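Local structure of polyhedrin (Antheraea mylitta cypovirus 4, 5A8S) at residues S48-A53 with L72-T77. The protein forms the crystalline polyhedra, occlusion bodies that embed cypovirus particles and probably protect them outside the insect host. Numbering follows the deposited sequence.
Sequences SGRYKA and LEDTTT
The CA atoms of Lys-52 and Glu-73, 7.1 Å apart, are the nearest pair across the segments, where the start of strand 51-58 faces a type II beta turn running from Leu-72 to Thr-75. That turn follows helix 68-71, and the side chains of Ser-48, Arg-50 and Lys-52 reach across to it. Lys-52 starts with CG anti to its backbone N (chi1 -172°), then bends at chi3, and this carries NZ to the turn's carbonyls. NZ donates to Leu-72 O at 2.7 Å and to Thr-75 O at 3.0 Å, in each case from above the carbonyl plane; Glu-70 O takes a further bond, so the buried ammonium is held by three backbone oxygens. Leu-72 O also accepts from Thr-75 N, on the opposite face of its plane from the lysine. Two residues before the lysine, Arg-50 forms a salt-bridge network with Glu-73 and Asp-74. Arg-50 NH1 donates to Asp-74 OD1 at 3.0 Å, on the syn lone pair of that oxygen, and to Glu-73 OE2 at 2.9 Å, which it meets on the anti side, tilted 29° from the carboxylate plane. Guanidinium and glutamate planes are only 21° apart. Glu-215, on neighbouring strand 210-216, pairs with NH2 of the same arginine, while Asn-217 accepts from its NE. Thr-85 of the second subunit hydrogen-bonds Asp-74 OD1, tying the network to the assembly interface. At the outer end Ser-48 makes an ST turn, its OG accepting from Arg-50 N at 3.2 Å. The same hydroxyl donates to Glu-73 OE2 at 2.7 Å, on the face of the carboxylate opposite Arg-50 NH1, and a water 2.6 Å from Glu-73 OE1 donates to that second oxygen.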
loop_
_atom_site.group_PDB
_atom_site.type_symbol
_atom_site.label_atom_id
_atom_site.label_comp_id
_atom_site.label_asym_id
_atom_site.label_seq_id
_atom_site.Cartn_x
_atom_site.Cartn_y
_atom_site.Cartn_z
ATOM N N SER A 48 24.507 -3.381 15.113
ATOM C CA SER A 48 25.702 -2.793 14.528
ATOM C C SER A 48 25.942 -1.360 14.989
ATOM O O SER A 48 26.962 -0.761 14.649
ATOM C CB SER A 48 25.574 -2.780 13.012
ATOM O OG SER A 48 24.600 -1.828 12.632
ATOM N N GLY A 49 25.004 -0.805 15.743
ATOM C CA GLY A 49 25.101 0.582 16.145
ATOM C C GLY A 49 24.516 1.539 15.120
ATOM O O GLY A 49 24.437 2.745 15.364
ATOM N N ARG A 50 24.105 1.010 13.972
ATOM C CA ARG A 50 23.427 1.818 12.963
ATOM C C ARG A 50 21.914 1.802 13.230
ATOM O O ARG A 50 21.434 1.021 14.047
ATOM C CB ARG A 50 23.759 1.298 11.564
ATOM C CG ARG A 50 25.263 1.204 11.320
ATOM C CD ARG A 50 25.612 0.639 9.941
ATOM N NE ARG A 50 25.192 1.515 8.846
ATOM C CZ ARG A 50 24.296 1.191 7.916
ATOM N NH1 ARG A 50 23.694 0.009 7.932
ATOM N NH2 ARG A 50 23.990 2.058 6.963
ATOM N N TYR A 51 21.183 2.676 12.550
ATOM C CA TYR A 51 19.743 2.792 12.718
ATOM C C TYR A 51 19.076 2.942 11.357
ATOM O O TYR A 51 19.718 3.309 10.375
ATOM C CB TYR A 51 19.393 4.021 13.554
ATOM C CG TYR A 51 19.831 3.970 15.001
ATOM C CD1 TYR A 51 21.173 4.095 15.356
ATOM C CD2 TYR A 51 18.894 3.827 16.017
ATOM C CE1 TYR A 51 21.569 4.061 16.694
ATOM C CE2 TYR A 51 19.273 3.792 17.341
ATOM C CZ TYR A 51 20.608 3.912 17.680
ATOM O OH TYR A 51 20.963 3.883 19.013
ATOM N N LYS A 52 17.781 2.667 11.301
ATOM C CA LYS A 52 17.010 2.899 10.088
ATOM C C LYS A 52 15.668 3.496 10.460
ATOM O O LYS A 52 14.995 3.005 11.363
ATOM C CB LYS A 52 16.809 1.597 9.316
ATOM C CG LYS A 52 16.188 1.781 7.948
ATOM C CD LYS A 52 16.230 0.489 7.161
ATOM C CE LYS A 52 15.054 -0.404 7.535
ATOM N NZ LYS A 52 15.155 -1.730 6.877
ATOM N N ALA A 53 15.280 4.558 9.763
ATOM C CA ALA A 53 14.012 5.232 10.028
ATOM C C ALA A 53 12.990 4.918 8.957
ATOM O O ALA A 53 13.280 5.043 7.767
ATOM C CB ALA A 53 14.223 6.737 10.100
ATOM N N LEU A 72 14.958 -5.538 8.514
ATOM C CA LEU A 72 16.395 -5.848 8.462
ATOM C C LEU A 72 17.252 -4.639 8.065
ATOM O O LEU A 72 16.878 -3.846 7.200
ATOM C CB LEU A 72 16.673 -6.987 7.477
ATOM C CG LEU A 72 16.010 -8.338 7.745
ATOM C CD1 LEU A 72 16.364 -9.317 6.629
ATOM C CD2 LEU A 72 16.434 -8.883 9.100
ATOM N N GLU A 73 18.416 -4.514 8.693
ATOM C CA GLU A 73 19.406 -3.512 8.291
ATOM C C GLU A 73 19.699 -3.613 6.781
ATOM O O GLU A 73 19.844 -4.719 6.248
ATOM C CB GLU A 73 20.690 -3.743 9.096
ATOM C CG GLU A 73 21.707 -2.633 9.015
ATOM C CD GLU A 73 22.941 -2.906 9.872
ATOM O OE1 GLU A 73 23.162 -4.064 10.294
ATOM O OE2 GLU A 73 23.700 -1.954 10.120
ATOM N N ASP A 74 19.752 -2.472 6.136
ATOM C CA ASP A 74 20.072 -2.322 4.704
ATOM C C ASP A 74 19.025 -2.842 3.759
ATOM O O ASP A 74 19.275 -2.825 2.595
ATOM C CB ASP A 74 21.458 -2.853 4.378
ATOM C CG ASP A 74 22.475 -2.267 5.288
ATOM O OD1 ASP A 74 22.384 -1.071 5.507
ATOM O OD2 ASP A 74 23.251 -3.011 5.841
ATOM N N THR A 75 17.833 -3.208 4.247
ATOM C CA THR A 75 16.703 -3.369 3.336
ATOM C C THR A 75 15.941 -2.022 3.238
ATOM O O THR A 75 16.077 -1.171 4.073
ATOM C CB THR A 75 15.721 -4.536 3.675
ATOM O OG1 THR A 75 15.035 -4.237 4.861
ATOM C CG2 THR A 75 16.434 -5.855 3.806
ATOM N N THR A 76 15.204 -1.858 2.154
ATOM C CA THR A 76 14.368 -0.698 1.975
ATOM C C THR A 76 12.942 -1.105 1.610
ATOM O O THR A 76 12.081 -0.282 1.577
ATOM C CB THR A 76 14.918 0.250 0.893
ATOM O OG1 THR A 76 14.997 -0.421 -0.362
ATOM C CG2 THR A 76 16.272 0.767 1.271
ATOM N N THR A 77 12.752 -2.399 1.342
ATOM C CA THR A 77 11.438 -2.976 1.048
ATOM C C THR A 77 11.404 -4.397 1.597
ATOM O O THR A 77 12.344 -4.822 2.259
ATOM C CB THR A 77 11.202 -3.093 -0.458
ATOM O OG1 THR A 77 12.276 -3.848 -1.037
ATOM C CG2 THR A 77 11.142 -1.732 -1.104
HETATM O O HOH W 1 23.240 -4.889 12.791
#